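PDB 6ACS: ditrans,polycis-undecaprenyl-diphosphate synthase ((2E,6E)-farnesyl-diphosphate specific) from Acinetobacter baumannii, which probably condenses eight isopentenyl diphosphates with farnesyl diphosphate to make undecaprenyl diphosphate, precursor of the lipid carrier for bacterial cell-wall polysaccharides. Local coordinates for residues Y137-V150 / Q163-L175. Residues are numbered along the deposited sequence; the frame is centred on the assembly and turned at random. Where two conformers were deposited one is given.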
loop_
_atom_site.group_PDB
_atom_site.type_symbol
_atom_site.label_atom_id
_atom_site.label_comp_id
_atom_site.label_asym_id
_atom_site.label_seq_id
_atom_site.Cartn_x
_atom_site.Cartn_y
_atom_site.Cartn_z
ATOM N N TYR B 137 15.115 -0.300 -5.776
ATOM C CA TYR B 137 13.911 0.420 -5.399
ATOM C C TYR B 137 13.239 -0.253 -4.206
ATOM O O TYR B 137 13.219 -1.482 -4.107
ATOM C CB TYR B 137 12.923 0.470 -6.582
ATOM C CG TYR B 137 11.640 1.137 -6.181
ATOM C CD1 TYR B 137 11.504 2.510 -6.281
ATOM C CD2 TYR B 137 10.574 0.394 -5.675
ATOM C CE1 TYR B 137 10.344 3.148 -5.872
ATOM C CE2 TYR B 137 9.406 1.015 -5.257
ATOM C CZ TYR B 137 9.300 2.392 -5.349
ATOM O OH TYR B 137 8.147 3.005 -4.939
ATOM N N GLY B 138 12.652 0.554 -3.332
ATOM C CA GLY B 138 11.677 0.065 -2.367
ATOM C C GLY B 138 10.655 1.151 -2.110
ATOM O O GLY B 138 10.965 2.339 -2.201
ATOM N N GLY B 139 9.424 0.746 -1.782
ATOM C CA GLY B 139 8.384 1.745 -1.561
ATOM C C GLY B 139 8.661 2.620 -0.352
ATOM O O GLY B 139 8.378 3.824 -0.348
ATOM N N MET B 140 9.193 2.022 0.706
ATOM C CA MET B 140 9.579 2.817 1.858
ATOM C C MET B 140 10.709 3.770 1.512
ATOM O O MET B 140 10.689 4.929 1.944
ATOM C CB MET B 140 9.983 1.909 3.016
ATOM C CG MET B 140 8.779 1.196 3.632
ATOM S SD MET B 140 9.253 0.168 5.066
ATOM C CE MET B 140 10.004 -1.242 4.280
ATOM N N TRP B 141 11.719 3.285 0.776
ATOM C CA TRP B 141 12.803 4.164 0.347
ATOM C C TRP B 141 12.245 5.350 -0.422
ATOM O O TRP B 141 12.660 6.486 -0.202
ATOM C CB TRP B 141 13.816 3.407 -0.528
ATOM C CG TRP B 141 14.725 4.384 -1.240
ATOM C CD1 TRP B 141 15.876 4.932 -0.755
ATOM C CD2 TRP B 141 14.503 4.982 -2.522
ATOM N NE1 TRP B 141 16.398 5.827 -1.672
ATOM C CE2 TRP B 141 15.571 5.873 -2.762
ATOM C CE3 TRP B 141 13.512 4.838 -3.503
ATOM C CZ2 TRP B 141 15.660 6.633 -3.924
ATOM C CZ3 TRP B 141 13.604 5.601 -4.665
ATOM C CH2 TRP B 141 14.677 6.476 -4.864
ATOM N N ASP B 142 11.307 5.084 -1.334
ATOM C CA ASP B 142 10.698 6.109 -2.189
ATOM C C ASP B 142 10.024 7.179 -1.338
ATOM O O ASP B 142 10.238 8.387 -1.529
ATOM C CB ASP B 142 9.695 5.382 -3.117
ATOM C CG ASP B 142 9.096 6.247 -4.238
ATOM O OD1 ASP B 142 9.430 7.439 -4.396
ATOM O OD2 ASP B 142 8.271 5.673 -5.012
ATOM N N ILE B 143 9.231 6.733 -0.358
ATOM C CA ILE B 143 8.517 7.638 0.529
ATOM C C ILE B 143 9.487 8.448 1.386
ATOM O O ILE B 143 9.333 9.669 1.538
ATOM C CB ILE B 143 7.528 6.819 1.373
ATOM C CG1 ILE B 143 6.327 6.417 0.499
ATOM C CG2 ILE B 143 7.087 7.578 2.630
ATOM C CD1 ILE B 143 5.533 5.233 1.046
ATOM N N ALA B 144 10.503 7.793 1.962
ATOM C CA ALA B 144 11.442 8.535 2.804
ATOM C C ALA B 144 12.305 9.480 1.972
ATOM O O ALA B 144 12.698 10.544 2.451
ATOM C CB ALA B 144 12.308 7.567 3.638
ATOM N N ASN B 145 12.588 9.118 0.718
ATOM C CA ASN B 145 13.312 10.003 -0.191
ATOM C C ASN B 145 12.492 11.252 -0.509
ATOM O O ASN B 145 13.030 12.372 -0.541
ATOM C CB ASN B 145 13.646 9.229 -1.469
ATOM C CG ASN B 145 14.438 10.052 -2.464
ATOM O OD1 ASN B 145 13.945 10.426 -3.533
ATOM N ND2 ASN B 145 15.670 10.330 -2.125
ATOM N N ALA B 146 11.185 11.073 -0.737
ATOM C CA ALA B 146 10.295 12.221 -0.890
ATOM C C ALA B 146 10.320 13.101 0.369
ATOM O O ALA B 146 10.396 14.338 0.290
ATOM C CB ALA B 146 8.868 11.735 -1.187
ATOM N N ALA B 147 10.257 12.470 1.543
ATOM C CA ALA B 147 10.278 13.233 2.797
ATOM C C ALA B 147 11.581 14.004 2.959
ATOM O O ALA B 147 11.589 15.148 3.446
ATOM C CB ALA B 147 10.058 12.290 3.984
ATOM N N LYS B 148 12.692 13.392 2.545
ATOM C CA LYS B 148 13.989 14.052 2.601
ATOM C C LYS B 148 14.009 15.276 1.700
ATOM O O LYS B 148 14.497 16.332 2.092
ATOM C CB LYS B 148 15.096 13.076 2.194
ATOM C CG LYS B 148 16.471 13.724 2.110
ATOM C CD LYS B 148 17.584 12.682 1.846
ATOM C CE LYS B 148 17.610 12.216 0.408
ATOM N NZ LYS B 148 18.913 11.545 0.114
ATOM N N GLN B 149 13.500 15.141 0.471
ATOM C CA GLN B 149 13.506 16.280 -0.438
ATOM C C GLN B 149 12.655 17.427 0.093
ATOM O O GLN B 149 13.045 18.605 0.005
ATOM C CB GLN B 149 12.994 15.848 -1.807
ATOM C CG GLN B 149 13.889 14.890 -2.540
ATOM C CD GLN B 149 13.262 14.505 -3.859
ATOM O OE1 GLN B 149 12.962 15.371 -4.676
ATOM N NE2 GLN B 149 13.003 13.217 -4.050
ATOM N N VAL B 150 11.483 17.104 0.633
ATOM C CA VAL B 150 10.621 18.132 1.220
ATOM C C VAL B 150 11.319 18.815 2.393
ATOM O O VAL B 150 11.328 20.052 2.508
ATOM C CB VAL B 150 9.289 17.503 1.661
ATOM C CG1 VAL B 150 8.501 18.482 2.498
ATOM C CG2 VAL B 150 8.493 17.110 0.428
ATOM N N GLN B 163 2.923 23.625 5.754
ATOM C CA GLN B 163 2.229 23.438 4.488
ATOM C C GLN B 163 2.225 21.983 4.035
ATOM O O GLN B 163 1.559 21.652 3.048
ATOM C CB GLN B 163 2.865 24.281 3.372
ATOM C CG GLN B 163 3.359 25.711 3.663
ATOM C CD GLN B 163 4.210 26.276 2.494
ATOM O OE1 GLN B 163 5.259 26.885 2.703
ATOM N NE2 GLN B 163 3.757 26.051 1.266
ATOM N N ILE B 164 2.982 21.111 4.691
ATOM C CA ILE B 164 3.144 19.761 4.161
ATOM C C ILE B 164 1.853 18.975 4.385
ATOM O O ILE B 164 1.379 18.822 5.517
ATOM C CB ILE B 164 4.348 19.068 4.798
ATOM C CG1 ILE B 164 5.631 19.794 4.374
ATOM C CG2 ILE B 164 4.391 17.581 4.399
ATOM C CD1 ILE B 164 6.813 19.437 5.268
ATOM N N ASN B 165 1.293 18.457 3.302
ATOM C CA ASN B 165 0.057 17.682 3.312
ATOM C C ASN B 165 0.167 16.660 2.187
ATOM O O ASN B 165 1.197 16.574 1.514
ATOM C CB ASN B 165 -1.156 18.612 3.151
ATOM C CG ASN B 165 -1.137 19.388 1.831
ATOM O OD1 ASN B 165 -0.407 19.057 0.912
ATOM N ND2 ASN B 165 -1.963 20.414 1.741
ATOM N N VAL B 166 -0.914 15.917 1.927
ATOM C CA VAL B 166 -0.846 14.878 0.890
ATOM C C VAL B 166 -0.545 15.477 -0.478
ATOM O O VAL B 166 0.265 14.936 -1.244
ATOM C CB VAL B 166 -2.148 14.060 0.858
ATOM C CG1 VAL B 166 -2.201 13.184 -0.398
ATOM C CG2 VAL B 166 -2.223 13.194 2.112
ATOM N N ASP B 167 -1.235 16.560 -0.840
ATOM C CA ASP B 167 -1.098 17.084 -2.199
ATOM C C ASP B 167 0.310 17.589 -2.460
ATOM O O ASP B 167 0.875 17.349 -3.536
ATOM C CB ASP B 167 -2.106 18.200 -2.436
ATOM C CG ASP B 167 -3.519 17.680 -2.581
ATOM O OD1 ASP B 167 -3.691 16.470 -2.871
ATOM O OD2 ASP B 167 -4.449 18.474 -2.378
ATOM N N LEU B 168 0.900 18.262 -1.477
ATOM C CA LEU B 168 2.262 18.751 -1.643
ATOM C C LEU B 168 3.258 17.589 -1.675
ATOM O O LEU B 168 4.155 17.543 -2.528
ATOM C CB LEU B 168 2.580 19.760 -0.530
ATOM C CG LEU B 168 3.914 20.516 -0.665
ATOM C CD1 LEU B 168 3.843 21.902 0.002
ATOM C CD2 LEU B 168 5.071 19.709 -0.053
ATOM N N PHE B 169 3.115 16.653 -0.742
ATOM C CA PHE B 169 4.044 15.534 -0.634
ATOM C C PHE B 169 4.031 14.673 -1.885
ATOM O O PHE B 169 5.082 14.198 -2.327
ATOM C CB PHE B 169 3.683 14.692 0.594
ATOM C CG PHE B 169 4.654 13.575 0.867
ATOM C CD1 PHE B 169 5.857 13.825 1.510
ATOM C CD2 PHE B 169 4.354 12.276 0.481
ATOM C CE1 PHE B 169 6.748 12.782 1.764
ATOM C CE2 PHE B 169 5.224 11.244 0.726
ATOM C CZ PHE B 169 6.425 11.492 1.379
ATOM N N ALA B 170 2.855 14.503 -2.497
ATOM C CA ALA B 170 2.726 13.600 -3.631
ATOM C C ALA B 170 3.656 13.969 -4.784
ATOM O O ALA B 170 4.066 13.086 -5.558
ATOM C CB ALA B 170 1.261 13.583 -4.092
ATOM N N LYS B 171 4.009 15.255 -4.913
ATOM C CA LYS B 171 4.822 15.700 -6.039
ATOM C C LYS B 171 6.276 15.265 -5.926
ATOM O O LYS B 171 7.035 15.464 -6.876
ATOM C CB LYS B 171 4.742 17.220 -6.200
ATOM C CG LYS B 171 3.333 17.739 -6.487
ATOM C CD LYS B 171 2.820 17.166 -7.803
ATOM C CE LYS B 171 1.520 17.815 -8.236
ATOM N NZ LYS B 171 0.859 17.046 -9.324
ATOM N N TYR B 172 6.671 14.676 -4.805
ATOM C CA TYR B 172 8.039 14.225 -4.591
ATOM C C TYR B 172 8.189 12.708 -4.651
ATOM O O TYR B 172 9.318 12.202 -4.593
ATOM C CB TYR B 172 8.529 14.721 -3.229
ATOM C CG TYR B 172 8.640 16.228 -3.152
ATOM C CD1 TYR B 172 7.547 17.013 -2.802
ATOM C CD2 TYR B 172 9.852 16.862 -3.419
ATOM C CE1 TYR B 172 7.651 18.407 -2.712
ATOM C CE2 TYR B 172 9.968 18.254 -3.330
ATOM C CZ TYR B 172 8.864 19.014 -2.970
ATOM O OH TYR B 172 8.957 20.392 -2.880
ATOM N N VAL B 173 7.098 11.988 -4.778
ATOM C CA VAL B 173 7.069 10.526 -4.842
ATOM C C VAL B 173 7.264 10.102 -6.288
ATOM O O VAL B 173 6.778 10.772 -7.204
ATOM C CB VAL B 173 5.730 9.993 -4.300
ATOM C CG1 VAL B 173 5.725 8.428 -4.311
ATOM C CG2 VAL B 173 5.473 10.532 -2.878
ATOM N N SER B 174 7.955 8.977 -6.511
ATOM C CA SER B 174 8.215 8.548 -7.888
ATOM C C SER B 174 6.915 8.331 -8.667
ATOM O O SER B 174 5.874 7.953 -8.109
ATOM C CB SER B 174 9.045 7.252 -7.911
ATOM O OG SER B 174 10.177 7.342 -7.077
ATOM N N LEU B 175 6.979 8.599 -9.982
ATOM C CA LEU B 175 5.891 8.351 -10.937
ATOM C C LEU B 175 4.657 9.219 -10.689
ATOM O O LEU B 175 3.546 8.859 -11.098
ATOM C CB LEU B 175 5.487 6.867 -10.963
ATOM C CG LEU B 175 6.680 5.930 -11.241
ATOM C CD1 LEU B 175 6.191 4.511 -11.433
ATOM C CD2 LEU B 175 7.484 6.413 -12.448
HETATM O O HOH W 1 10.986 9.910 -4.097
#
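With CG anti to the backbone N (chi1 -171°), Asp142 sends its carboxylate off helix 139-150 to Ser174. Phe169 CG is likewise anti to its backbone N, which carries the ring from helix 166-170, a knob into a hole formed by Ile143, Ala146, Ala147 and Val150. Phe169 CZ lies 3.6 Å from Ala146 CB, and Ile143 O sits at the ring edge. Next to it, Tyr172 receives Val150 CG2 over one face, a CH-pi contact 3.5 Å from the ring centroid. The other branch, Val150 CG1, meets Ile164 CD1 tip to tip at a tight 3.4 Å. Ser174 N donates to the syn lone pair of Asp142 OD1 at 3.0 Å, nearly straight at 165°. Ser174 OG donates to Asp142 OD1 at 2.8 Å, from above the carboxylate plane. A water lies within bonding reach of both Asp142 OD1 and Tyr172 O and probably bridges them. Asp142 OD2 accepts from Tyr137 OH at 2.7 Å and from Gln200, so both oxygens of this buried carboxylate are held. The two helices pack nearly perpendicular, at 100°. Trp199 meets the Phe169 ring, and Ile143 packs on Ile143 of the second subunit, placing the contact at the dimer interface. Tyr137 and Ser174 rest on Ile102 of strand 97-102, at the edge of the parallel sheet.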